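Local atomic coordinates of ethanolamine utilization protein EutS (Streptococcus intermedius SK54 = ATCC 27335, PDB entry 6XPJ), a protein that probably serves as a minor shell protein of the choline-degrading bacterial microcompartment, where its circularly permuted domain may lend the shell heterogeneity and flexibility. Residues Ile22-Ile28 against Thr111-Ser117; Ala46-Leu52 against Gly81-Gly87; Ala65-Ile71 against Ser91-Ser95; Asn55-Ile59 against Val76-Ser82. The protein carries 1 engineered substitution. All blocks are in the same frame, centred on the assembly; numbering follows the deposited sequence.

Contact 1 of 4, residues Ile22-Ile28 against Thr111-Ser117; sequences ITLAHVI and TVPLTKS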
loop_
_atom_site.group_PDB
_atom_site.type_symbol
_atom_site.label_atom_id
_atom_site.label_comp_id
_atom_site.label_asym_id
_atom_site.label_seq_id
_atom_site.Cartn_x
_atom_site.Cartn_y
_atom_site.Cartn_z
ATOM N N ILE C 22 -0.393 18.337 5.491
ATOM C CA ILE C 22 1.069 18.391 5.241
ATOM C C ILE C 22 1.754 17.904 6.507
ATOM O O ILE C 22 1.565 18.509 7.585
ATOM C CB ILE C 22 1.534 19.794 4.838
ATOM C CG1 ILE C 22 0.887 20.196 3.511
ATOM C CG2 ILE C 22 3.056 19.827 4.802
ATOM C CD1 ILE C 22 1.340 21.522 2.949
ATOM N N THR C 23 2.530 16.821 6.385
ATOM C CA THR C 23 3.176 16.161 7.540
ATOM C C THR C 23 4.652 16.560 7.629
ATOM O O THR C 23 5.300 16.299 8.662
ATOM C CB THR C 23 2.997 14.640 7.479
ATOM O OG1 THR C 23 1.631 14.342 7.155
ATOM C CG2 THR C 23 3.362 14.004 8.794
ATOM N N LEU C 24 5.191 17.177 6.593
ATOM C CA LEU C 24 6.608 17.580 6.576
ATOM C C LEU C 24 6.731 18.777 5.650
ATOM O O LEU C 24 6.245 18.721 4.513
ATOM C CB LEU C 24 7.487 16.425 6.081
ATOM C CG LEU C 24 8.985 16.721 6.111
ATOM C CD1 LEU C 24 9.480 16.760 7.538
ATOM C CD2 LEU C 24 9.734 15.689 5.299
ATOM N N ALA C 25 7.402 19.826 6.113
ATOM C CA ALA C 25 7.779 20.988 5.283
ATOM C C ALA C 25 9.122 21.462 5.814
ATOM O O ALA C 25 9.182 22.147 6.856
ATOM C CB ALA C 25 6.713 22.041 5.346
ATOM N N HIS C 26 10.180 20.981 5.198
ATOM C CA HIS C 26 11.503 20.908 5.827
ATOM C C HIS C 26 12.567 21.461 4.902
ATOM O O HIS C 26 12.565 21.125 3.686
ATOM C CB HIS C 26 11.818 19.455 6.197
ATOM C CG HIS C 26 13.055 19.321 7.021
ATOM N ND1 HIS C 26 13.047 19.328 8.391
ATOM C CD2 HIS C 26 14.359 19.185 6.641
ATOM C CE1 HIS C 26 14.293 19.198 8.831
ATOM N NE2 HIS C 26 15.125 19.105 7.773
ATOM N N VAL C 27 13.498 22.203 5.473
ATOM C CA VAL C 27 14.707 22.635 4.726
ATOM C C VAL C 27 15.946 21.991 5.336
ATOM O O VAL C 27 16.161 22.097 6.549
ATOM C CB VAL C 27 14.847 24.165 4.653
ATOM C CG1 VAL C 27 14.750 24.867 6.002
ATOM C CG2 VAL C 27 16.130 24.565 3.949
ATOM N N ILE C 28 16.723 21.342 4.476
ATOM C CA ILE C 28 18.120 20.959 4.785
ATOM C C ILE C 28 18.981 22.098 4.275
ATOM O O ILE C 28 19.054 22.287 3.063
ATOM C CB ILE C 28 18.500 19.598 4.173
ATOM C CG1 ILE C 28 17.466 18.521 4.498
ATOM C CG2 ILE C 28 19.907 19.230 4.638
ATOM C CD1 ILE C 28 17.758 17.180 3.864
ATOM N N THR C 111 -1.501 21.254 9.114
ATOM C CA THR C 111 -0.117 21.517 8.666
ATOM C C THR C 111 0.803 21.500 9.866
ATOM O O THR C 111 0.493 22.085 10.921
ATOM C CB THR C 111 0.016 22.850 7.905
ATOM O OG1 THR C 111 -0.405 23.920 8.758
ATOM C CG2 THR C 111 -0.842 22.901 6.667
ATOM N N VAL C 112 1.985 20.996 9.629
ATOM C CA VAL C 112 3.108 21.059 10.583
ATOM C C VAL C 112 3.826 22.400 10.441
ATOM O O VAL C 112 3.715 23.088 9.427
ATOM C CB VAL C 112 4.080 19.902 10.316
ATOM C CG1 VAL C 112 3.441 18.584 10.695
ATOM C CG2 VAL C 112 4.600 19.918 8.882
ATOM N N PRO C 113 4.671 22.753 11.419
ATOM C CA PRO C 113 5.549 23.892 11.250
ATOM C C PRO C 113 6.636 23.614 10.214
ATOM O O PRO C 113 6.921 22.478 9.847
ATOM C CB PRO C 113 6.201 24.093 12.619
ATOM C CG PRO C 113 5.478 23.194 13.550
ATOM C CD PRO C 113 4.863 22.088 12.716
ATOM N N LEU C 114 7.278 24.690 9.809
ATOM C CA LEU C 114 8.509 24.641 9.015
ATOM C C LEU C 114 9.650 24.139 9.904
ATOM O O LEU C 114 9.894 24.685 10.992
ATOM C CB LEU C 114 8.791 26.032 8.476
ATOM C CG LEU C 114 9.788 26.095 7.336
ATOM C CD1 LEU C 114 9.501 27.331 6.486
ATOM C CD2 LEU C 114 11.172 26.135 7.882
ATOM N N THR C 115 10.342 23.103 9.475
ATOM C CA THR C 115 11.463 22.555 10.247
ATOM C C THR C 115 12.760 22.653 9.444
ATOM O O THR C 115 12.727 22.746 8.182
ATOM C CB THR C 115 11.162 21.130 10.702
ATOM O OG1 THR C 115 10.792 20.308 9.590
ATOM C CG2 THR C 115 10.036 21.126 11.709
ATOM N N LYS C 116 13.877 22.701 10.163
ATOM C CA LYS C 116 15.207 23.013 9.594
ATOM C C LYS C 116 16.245 22.025 10.113
ATOM O O LYS C 116 16.299 21.759 11.330
ATOM C CB LYS C 116 15.630 24.435 9.951
ATOM C CG LYS C 116 14.651 25.512 9.549
ATOM C CD LYS C 116 15.217 26.905 9.714
ATOM C CE LYS C 116 14.180 27.971 9.439
ATOM N NZ LYS C 116 14.798 29.318 9.397
ATOM N N SER C 117 17.098 21.537 9.219
ATOM C CA SER C 117 18.313 20.778 9.596
ATOM C C SER C 117 19.488 21.240 8.722
ATOM O O SER C 117 19.363 22.188 7.972
ATOM C CB SER C 117 18.062 19.315 9.513
ATOM O OG SER C 117 17.845 18.856 8.164
ATOM O OXT SER C 117 20.544 20.609 8.859
HETATM O O HOH W 1 8.115 20.016 8.979
#

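Contact 2 of 4, residues Ala46-Leu52 against Gly81-Gly87; sequences AIGVVSL and GSVMFSG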
loop_
_atom_site.group_PDB
_atom_site.type_symbol
_atom_site.label_atom_id
_atom_site.label_comp_id
_atom_site.label_asym_id
_atom_site.label_seq_id
_atom_site.Cartn_x
_atom_site.Cartn_y
_atom_site.Cartn_z
ATOM N N ALA C 46 20.276 24.855 -0.529
ATOM C CA ALA C 46 19.424 24.106 0.392
ATOM C C ALA C 46 18.478 23.214 -0.412
ATOM O O ALA C 46 18.271 23.415 -1.655
ATOM C CB ALA C 46 18.669 25.073 1.252
ATOM N N ILE C 47 17.927 22.228 0.285
ATOM C CA ILE C 47 16.873 21.339 -0.266
ATOM C C ILE C 47 15.626 21.516 0.589
ATOM O O ILE C 47 15.730 21.418 1.830
ATOM C CB ILE C 47 17.358 19.881 -0.292
ATOM C CG1 ILE C 47 18.468 19.733 -1.339
ATOM C CG2 ILE C 47 16.195 18.915 -0.500
ATOM C CD1 ILE C 47 18.042 19.865 -2.751
ATOM N N GLY C 48 14.491 21.693 -0.075
ATOM C CA GLY C 48 13.167 21.670 0.562
ATOM C C GLY C 48 12.483 20.349 0.313
ATOM O O GLY C 48 12.554 19.840 -0.830
ATOM N N VAL C 49 11.843 19.786 1.337
ATOM C CA VAL C 49 11.174 18.463 1.321
ATOM C C VAL C 49 9.769 18.626 1.886
ATOM O O VAL C 49 9.625 19.142 3.007
ATOM C CB VAL C 49 11.959 17.423 2.128
ATOM C CG1 VAL C 49 11.382 16.040 1.861
ATOM C CG2 VAL C 49 13.455 17.474 1.822
ATOM N N VAL C 50 8.783 18.180 1.123
ATOM C CA VAL C 50 7.357 18.278 1.516
ATOM C C VAL C 50 6.709 16.900 1.426
ATOM O O VAL C 50 6.872 16.195 0.420
ATOM C CB VAL C 50 6.600 19.316 0.676
ATOM C CG1 VAL C 50 5.263 19.600 1.311
ATOM C CG2 VAL C 50 7.411 20.600 0.516
ATOM N N SER C 51 5.956 16.559 2.458
ATOM C CA SER C 51 5.085 15.362 2.533
ATOM C C SER C 51 3.629 15.797 2.595
ATOM O O SER C 51 3.286 16.568 3.535
ATOM C CB SER C 51 5.401 14.578 3.767
ATOM O OG SER C 51 4.586 13.399 3.799
ATOM N N LEU C 52 2.822 15.350 1.644
ATOM C CA LEU C 52 1.406 15.779 1.525
ATOM C C LEU C 52 0.476 14.581 1.433
ATOM O O LEU C 52 0.830 13.530 0.890
ATOM C CB LEU C 52 1.211 16.645 0.287
ATOM C CG LEU C 52 2.148 17.829 0.147
ATOM C CD1 LEU C 52 3.273 17.531 -0.840
ATOM C CD2 LEU C 52 1.389 19.094 -0.212
ATOM N N GLY C 81 3.092 11.388 -2.920
ATOM C CA GLY C 81 2.677 12.643 -2.262
ATOM C C GLY C 81 3.875 13.435 -1.755
ATOM O O GLY C 81 3.877 13.854 -0.618
ATOM N N SER C 82 4.890 13.631 -2.593
ATOM C CA SER C 82 6.179 14.222 -2.164
ATOM C C SER C 82 6.623 15.291 -3.159
ATOM O O SER C 82 6.439 15.104 -4.358
ATOM C CB SER C 82 7.238 13.152 -2.039
ATOM O OG SER C 82 6.748 12.005 -1.365
ATOM N N VAL C 83 7.255 16.345 -2.665
ATOM C CA VAL C 83 7.916 17.359 -3.507
ATOM C C VAL C 83 9.265 17.644 -2.883
ATOM O O VAL C 83 9.364 17.746 -1.671
ATOM C CB VAL C 83 7.086 18.637 -3.642
ATOM C CG1 VAL C 83 7.820 19.626 -4.525
ATOM C CG2 VAL C 83 5.693 18.346 -4.168
ATOM N N MET C 84 10.273 17.754 -3.727
ATOM C CA MET C 84 11.593 18.258 -3.311
ATOM C C MET C 84 12.046 19.328 -4.296
ATOM O O MET C 84 11.788 19.216 -5.514
ATOM C CB MET C 84 12.605 17.122 -3.176
ATOM C CG MET C 84 12.291 16.217 -1.965
ATOM S SD MET C 84 13.587 15.015 -1.543
ATOM C CE MET C 84 12.641 13.747 -0.704
ATOM N N PHE C 85 12.708 20.350 -3.787
ATOM C CA PHE C 85 13.205 21.451 -4.633
ATOM C C PHE C 85 14.472 21.997 -3.998
ATOM O O PHE C 85 14.781 21.691 -2.844
ATOM C CB PHE C 85 12.109 22.499 -4.836
ATOM C CG PHE C 85 11.441 23.021 -3.592
ATOM C CD1 PHE C 85 11.984 24.071 -2.884
ATOM C CD2 PHE C 85 10.210 22.499 -3.175
ATOM C CE1 PHE C 85 11.366 24.553 -1.750
ATOM C CE2 PHE C 85 9.590 22.997 -2.040
ATOM C CZ PHE C 85 10.170 24.028 -1.334
ATOM N N SER C 86 15.204 22.784 -4.774
ATOM C CA SER C 86 16.508 23.310 -4.335
ATOM C C SER C 86 16.575 24.805 -4.610
ATOM O O SER C 86 15.852 25.294 -5.458
ATOM C CB SER C 86 17.612 22.566 -5.062
ATOM O OG SER C 86 17.483 22.844 -6.436
ATOM N N GLY C 87 17.459 25.483 -3.904
ATOM C CA GLY C 87 17.723 26.906 -4.129
ATOM C C GLY C 87 18.503 27.453 -2.973
ATOM O O GLY C 87 18.882 26.689 -2.084
#

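Contact 3 of 4, residues Ala65-Ile71 against Ser91-Ser95; sequences AGAAANI and SVETS. Engineered in segment 65-71: Ala67 (natural residue Lys).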
loop_
_atom_site.group_PDB
_atom_site.type_symbol
_atom_site.label_atom_id
_atom_site.label_comp_id
_atom_site.label_asym_id
_atom_site.label_seq_id
_atom_site.Cartn_x
_atom_site.Cartn_y
_atom_site.Cartn_z
ATOM N N ALA C 65 5.414 26.460 -4.794
ATOM C CA ALA C 65 6.855 26.591 -4.491
ATOM C C ALA C 65 7.538 27.369 -5.605
ATOM O O ALA C 65 8.233 28.346 -5.292
ATOM C CB ALA C 65 7.509 25.254 -4.271
ATOM N N GLY C 66 7.349 26.954 -6.856
ATOM C CA GLY C 66 8.005 27.579 -8.022
ATOM C C GLY C 66 7.520 28.988 -8.280
ATOM O O GLY C 66 8.349 29.843 -8.740
ATOM N N ALA C 67 6.276 29.307 -7.934
ATOM C CA ALA C 67 5.718 30.675 -8.119
ATOM C C ALA C 67 6.240 31.599 -7.001
ATOM O O ALA C 67 6.270 32.829 -7.225
ATOM C CB ALA C 67 4.220 30.666 -8.145
ATOM N N ALA C 68 6.593 31.050 -5.830
ATOM C CA ALA C 68 6.877 31.820 -4.586
ATOM C C ALA C 68 8.280 32.442 -4.603
ATOM O O ALA C 68 8.487 33.508 -3.946
ATOM C CB ALA C 68 6.722 30.916 -3.382
ATOM N N ALA C 69 9.247 31.778 -5.227
ATOM C CA ALA C 69 10.678 32.104 -5.072
ATOM C C ALA C 69 11.437 31.446 -6.210
ATOM O O ALA C 69 10.842 30.588 -6.892
ATOM C CB ALA C 69 11.171 31.597 -3.736
ATOM N N ASN C 70 12.700 31.827 -6.374
ATOM C CA ASN C 70 13.595 31.275 -7.418
ATOM C C ASN C 70 14.150 29.932 -6.930
ATOM O O ASN C 70 15.255 29.872 -6.379
ATOM C CB ASN C 70 14.727 32.239 -7.746
ATOM C CG ASN C 70 15.631 31.711 -8.836
ATOM O OD1 ASN C 70 15.271 30.775 -9.553
ATOM N ND2 ASN C 70 16.814 32.293 -8.949
ATOM N N ILE C 71 13.392 28.885 -7.146
ATOM C CA ILE C 71 13.781 27.512 -6.749
ATOM C C ILE C 71 13.774 26.668 -8.023
ATOM O O ILE C 71 13.163 27.067 -9.045
ATOM C CB ILE C 71 12.888 26.961 -5.609
ATOM C CG1 ILE C 71 11.403 26.946 -5.970
ATOM C CG2 ILE C 71 13.140 27.706 -4.290
ATOM C CD1 ILE C 71 10.921 25.664 -6.555
ATOM N N SER C 91 15.294 31.385 -0.358
ATOM C CA SER C 91 14.289 31.057 -1.404
ATOM C C SER C 91 13.544 29.776 -1.018
ATOM O O SER C 91 12.310 29.723 -1.126
ATOM C CB SER C 91 14.899 30.899 -2.776
ATOM O OG SER C 91 15.496 32.122 -3.204
ATOM N N VAL C 92 14.283 28.784 -0.543
ATOM C CA VAL C 92 13.671 27.480 -0.166
ATOM C C VAL C 92 12.728 27.706 1.025
ATOM O O VAL C 92 11.593 27.192 1.010
ATOM C CB VAL C 92 14.745 26.429 0.143
ATOM C CG1 VAL C 92 14.123 25.215 0.808
ATOM C CG2 VAL C 92 15.465 26.040 -1.130
ATOM N N GLU C 93 13.148 28.468 2.024
ATOM C CA GLU C 93 12.239 28.760 3.162
ATOM C C GLU C 93 10.991 29.516 2.683
ATOM O O GLU C 93 9.868 29.225 3.183
ATOM C CB GLU C 93 12.963 29.540 4.247
ATOM C CG GLU C 93 14.039 28.744 4.909
ATOM C CD GLU C 93 14.685 29.402 6.112
ATOM O OE1 GLU C 93 15.484 28.721 6.763
ATOM O OE2 GLU C 93 14.375 30.574 6.388
ATOM N N THR C 94 11.134 30.531 1.810
ATOM C CA THR C 94 9.990 31.313 1.294
ATOM C C THR C 94 8.996 30.357 0.642
ATOM O O THR C 94 7.792 30.449 0.907
ATOM C CB THR C 94 10.434 32.407 0.315
ATOM O OG1 THR C 94 11.200 33.320 1.105
ATOM C CG2 THR C 94 9.271 33.098 -0.364
ATOM N N SER C 95 9.487 29.440 -0.195
ATOM C CA SER C 95 8.613 28.488 -0.910
ATOM C C SER C 95 7.894 27.577 0.098
ATOM O O SER C 95 6.710 27.324 -0.063
ATOM C CB SER C 95 9.383 27.690 -1.923
ATOM O OG SER C 95 9.801 28.528 -3.009
HETATM O O HOH W 2 13.705 33.827 -4.743
#

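Contact 4 of 4, residues Asn55-Ile59 against Val76-Ser82; sequences NETAI and VDRFTGS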
loop_
_atom_site.group_PDB
_atom_site.type_symbol
_atom_site.label_atom_id
_atom_site.label_comp_id
_atom_site.label_asym_id
_atom_site.label_seq_id
_atom_site.Cartn_x
_atom_site.Cartn_y
_atom_site.Cartn_z
ATOM N N ASN C 55 -2.084 12.412 -2.005
ATOM C CA ASN C 55 -0.804 12.485 -2.743
ATOM C C ASN C 55 -0.899 13.368 -3.986
ATOM O O ASN C 55 0.121 13.917 -4.386
ATOM C CB ASN C 55 -0.346 11.097 -3.123
ATOM C CG ASN C 55 0.109 10.293 -1.919
ATOM O OD1 ASN C 55 0.296 10.839 -0.839
ATOM N ND2 ASN C 55 0.375 9.010 -2.142
ATOM N N GLU C 56 -2.085 13.514 -4.564
ATOM C CA GLU C 56 -2.288 14.338 -5.773
ATOM C C GLU C 56 -1.997 15.807 -5.471
ATOM O O GLU C 56 -1.782 16.572 -6.442
ATOM C CB GLU C 56 -3.721 14.192 -6.308
ATOM C CG GLU C 56 -4.086 12.807 -6.787
ATOM C CD GLU C 56 -4.595 11.838 -5.728
ATOM O OE1 GLU C 56 -4.507 12.141 -4.463
ATOM O OE2 GLU C 56 -5.076 10.767 -6.128
ATOM N N THR C 57 -1.994 16.241 -4.209
ATOM C CA THR C 57 -1.725 17.662 -3.890
ATOM C C THR C 57 -0.237 17.981 -4.096
ATOM O O THR C 57 0.090 19.172 -4.060
ATOM C CB THR C 57 -2.122 18.053 -2.471
ATOM O OG1 THR C 57 -1.376 17.304 -1.496
ATOM C CG2 THR C 57 -3.604 17.901 -2.233
ATOM N N ALA C 58 0.614 16.997 -4.381
ATOM C CA ALA C 58 2.030 17.305 -4.681
ATOM C C ALA C 58 2.138 18.329 -5.821
ATOM O O ALA C 58 2.963 19.275 -5.723
ATOM C CB ALA C 58 2.766 16.036 -5.016
ATOM N N ILE C 59 1.357 18.185 -6.882
ATOM C CA ILE C 59 1.471 19.134 -8.027
ATOM C C ILE C 59 1.055 20.554 -7.595
ATOM O O ILE C 59 1.658 21.520 -8.068
ATOM C CB ILE C 59 0.681 18.628 -9.239
ATOM C CG1 ILE C 59 1.030 19.407 -10.506
ATOM C CG2 ILE C 59 -0.798 18.680 -8.984
ATOM C CD1 ILE C 59 2.467 19.215 -10.962
ATOM N N VAL C 76 8.345 16.104 -8.469
ATOM C CA VAL C 76 6.921 16.207 -8.061
ATOM C C VAL C 76 6.397 14.796 -8.157
ATOM O O VAL C 76 6.362 14.250 -9.270
ATOM C CB VAL C 76 6.111 17.128 -8.979
ATOM C CG1 VAL C 76 4.688 17.268 -8.447
ATOM C CG2 VAL C 76 6.778 18.478 -9.126
ATOM N N ASP C 77 6.031 14.190 -7.053
ATOM C CA ASP C 77 5.684 12.761 -7.046
ATOM C C ASP C 77 4.248 12.591 -6.559
ATOM O O ASP C 77 3.992 12.619 -5.333
ATOM C CB ASP C 77 6.696 11.958 -6.232
ATOM C CG ASP C 77 6.570 10.477 -6.466
ATOM O OD1 ASP C 77 5.419 10.043 -6.714
ATOM O OD2 ASP C 77 7.598 9.743 -6.389
ATOM N N ARG C 78 3.326 12.433 -7.500
ATOM C CA ARG C 78 1.904 12.188 -7.167
ATOM C C ARG C 78 1.689 10.754 -6.682
ATOM O O ARG C 78 0.561 10.452 -6.239
ATOM C CB ARG C 78 1.027 12.474 -8.394
ATOM C CG ARG C 78 1.139 11.464 -9.513
ATOM C CD ARG C 78 0.156 11.811 -10.603
ATOM N NE ARG C 78 0.172 10.866 -11.713
ATOM C CZ ARG C 78 -0.516 9.728 -11.764
ATOM N NH1 ARG C 78 -1.227 9.318 -10.729
ATOM N NH2 ARG C 78 -0.468 8.986 -12.860
ATOM N N PHE C 79 2.654 9.858 -6.803
ATOM C CA PHE C 79 2.506 8.451 -6.376
ATOM C C PHE C 79 2.812 8.359 -4.880
ATOM O O PHE C 79 2.232 7.512 -4.176
ATOM C CB PHE C 79 3.414 7.540 -7.207
ATOM C CG PHE C 79 3.161 7.705 -8.672
ATOM C CD1 PHE C 79 2.101 7.045 -9.279
ATOM C CD2 PHE C 79 3.915 8.593 -9.418
ATOM C CE1 PHE C 79 1.839 7.257 -10.622
ATOM C CE2 PHE C 79 3.668 8.777 -10.767
ATOM C CZ PHE C 79 2.613 8.119 -11.357
ATOM N N THR C 80 3.745 9.183 -4.383
ATOM C CA THR C 80 4.144 9.156 -2.966
ATOM C C THR C 80 3.621 10.383 -2.226
ATOM O O THR C 80 3.679 10.358 -1.015
ATOM C CB THR C 80 5.662 9.084 -2.814
ATOM O OG1 THR C 80 6.211 10.271 -3.385
ATOM C CG2 THR C 80 6.261 7.868 -3.490
ATOM N N GLY C 81 3.092 11.388 -2.920
ATOM C CA GLY C 81 2.677 12.643 -2.262
ATOM C C GLY C 81 3.875 13.435 -1.755
ATOM O O GLY C 81 3.877 13.854 -0.618
ATOM N N SER C 82 4.890 13.631 -2.593
ATOM C CA SER C 82 6.179 14.222 -2.164
ATOM C C SER C 82 6.623 15.291 -3.159
ATOM O O SER C 82 6.439 15.104 -4.358
ATOM C CB SER C 82 7.238 13.152 -2.039
ATOM O OG SER C 82 6.748 12.005 -1.365
HETATM O O HOH W 3 -0.852 8.230 -5.073
#

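Contact 1 of 4, residues Ile22-Ile28 against Thr111-Ser117
The imidazole of His26 spans Thr115 and Ser117, meeting one hydroxyl with each ring nitrogen. NE2 of His26 donates to Ser117 OG over 2.8 Å, nearly straight at 170° and in the plane of the ring. ND1 of His26 and Thr115 OG1, 2.7 Å apart, share a bond that either could donate. With CG of His26 anti to the backbone N (chi1 -172°), the ring is carried alongside Thr115 to Ser117, with Thr115 O over one face, and two bonds fix its rotation.

The backbones run parallel. Val27 N donates to Thr115 O (2.9 Å), Ser117 N to Val27 O and Thr115 N to Ala25 O, which makes a regular ladder at the C-terminal end. Farther back, Val112 N reaches Ile22 O over a longer 3.2 Å, and bent. Between these bonds regular pairing lapses and a water fills in: it accepts from Ala25 N (3.0 Å), donates to Pro113 O (2.9 Å) and also bonds Thr115 OG1.

Side-chain packing flanks the ladder. Val112 lays CG2 against the backbone of Thr23 and Leu24. Val27 CG1 packs alongside Lys116 CG at 3.6 Å, both side chains pointing the same way, while Lys116 NZ goes on to a salt bridge with Glu93.

Strand 110-116 forms one edge of the sheet within this chain. Strand 11-28 bonds to strand 46-53 on its other side, helix 89-105 packs on Ile22, Ala25 and Leu114, and Tyr102 of a neighbouring subunit lies against His26.

Contact 2 of 4, residues Ala46-Leu52 against Gly81-Gly87
Gly48, having no side chain, is the hollow into which the Phe85 ring settles. Phe85 takes chi1 52°, with CG between backbone N and carbonyl carbon, and this folds the ring back over the neighbouring strand. Gly48 CA then sits over one face, 4.3 Å from the ring centroid, in a CH-pi contact. Next along, Val50 CG2 meets Phe85 CE2 at 4.1 Å, the two side chains crossing at a slant, and CG1 of Val83 lies in plane at the ring edge. Leu52 CD1 closes the row by reaching Val83 CG2 at 4.2 Å.

The opposite face carries another set of bumps. Val49 and Met84 lie side by side and point the same way, the extended methionine bringing CE to 3.7 Å from Val49 CG1. Ile47 leans across until CD1 touches Ser86 CB at 3.6 Å. Ser51 and Ser82 end this face, and both hydroxyls bond Glu56 of a neighbouring subunit.

Beneath the side chains, paired bonds join Ala46 with Gly87, Gly48 with Phe85 and Val50 with Val83; Leu52 N to Gly81 O (2.9 Å) adds a last one. Leu96 of helix 89-105 touches both Val50 and Phe85. The arrangement is a regular antiparallel ladder at the heart of the sheet of the circularly permuted BMC domain, one face turned to a helix and the other partly to the next subunit.

Contact 3 of 4, residues Ala65-Ile71 against Ser91-Ser95
Ser95 OG donates to Ala65 O over 2.8 Å, tying helix 89-105 to the last turns of helix 58-68. The serine's first torsion makes this possible: at chi1 -69° the hydroxyl stands beside the backbone N of Ser95 and opposite the carbonyl carbon, turned toward the other helix. Ala65 O also accepts from Ala68 N within its own helix, and the two donors arrive from opposite faces of the carbonyl plane. Beside the bond, the CB atoms of Ala65 and Ser95 close to 3.9 Å.

Small side chains let the helices approach. Ala69, the first residue to leave helical geometry, directs its methyl at Ser91 and Ser95, with CB 3.4 Å from both Ser91 O and Ser95 OG. Thr94 brings its CG2 methyl to Ala68 O at 3.7 Å; its hydroxyl stays in its own helix, bonded to Gln90 O.

A first torsion of 58° in Ile71 sets CG2 beside the backbone N and facing helix 89-105, where it lies 3.7 Å from Ser95 OG and close to Ser91 O, with Val92 CG2 farther off. Asn70 centres an inverse gamma turn, and a water accepts from Asn70 N (2.8 Å) and donates to Ser91 OG (2.9 Å), whose hydroxyl also bonds Asp88.

The chemistry is mostly methyl groups against serine side chains and backbone oxygens, with direct polar bonding confined to one buried serine hydroxyl. That bond adds a second donor to a carbonyl near the helix end, while the Ser91 hydroxyl is linked to Asn70 N through a water.

Contact 4 of 4, residues Asn55-Ile59 against Val76-Ser82
Asp77 OD1, in the turn against which Asn55 and Ala58 pack, is gripped by two backbone amides. Phe79 N reaches it over 2.8 Å, nearly along the C-O axis, and Thr80 N over 3.0 Å from above the carboxylate plane. The two bonds make an Asx turn extended to an Asx motif and hold the carboxylate's rotation, while OD2 of Asp77 leaves this contact to pair with Arg78 of a neighbouring subunit.

Asn55 wedges its amide along this turn. CG beside its backbone N (chi1 -70°) brings CB to 3.3 Å from Arg78 O and OD1 to 3.3 Å from Gly81 CA. A water accepts a hydrogen bond from Asn55 ND2 and lies 2.9 Å from Arg78 O. Gly81 CA also offers a C-H to Asn55 O at 3.6 Å.

Farther along, Ala58 CB rests against the carbonyl oxygens of Asp77 and Ser82, 3.6 Å from the former. Val76, with CG1 anti to its N, lays that methyl against the backbone of Ile59 and against Ile59 CD1 (3.9 Å). Arg78 turns outward, its CG over one face of the Phe79 ring.

Strands 72-77 and 82-87 form a beta hairpin whose connecting turn ends in a G1 bulge: Gly81, with positive phi, and Ser82 both face Asp77. It packs on the start of helix 58-68, where Arg78 pairs with Asp77, and Glu56 with Ser51 and Ser82, of the neighbouring subunit on the other interface of the hexamer.

From the N terminus, strand 11-28 opens contact 1, which strand 110-116 closes at the C terminus; the other three contacts lie inside that loop. Segment 46-52 then opens contact 2, 55-59 opens contact 4 and 65-71 opens contact 3. The hairpin turn 76-82 closes contact 4, nested within contact 2, which 81-87 closes next, sharing Gly81 and Ser82 with it. Contact 3 closes last of these, at 91-95, and so crosses both. Contacts 1 and 2 meet through neighbouring strands 11-28 and 46-53; contact 3 brings helices 58-68 and 89-105 together beside the sheet, and contact 4 joins the hairpin turn to the start of helix 58-68.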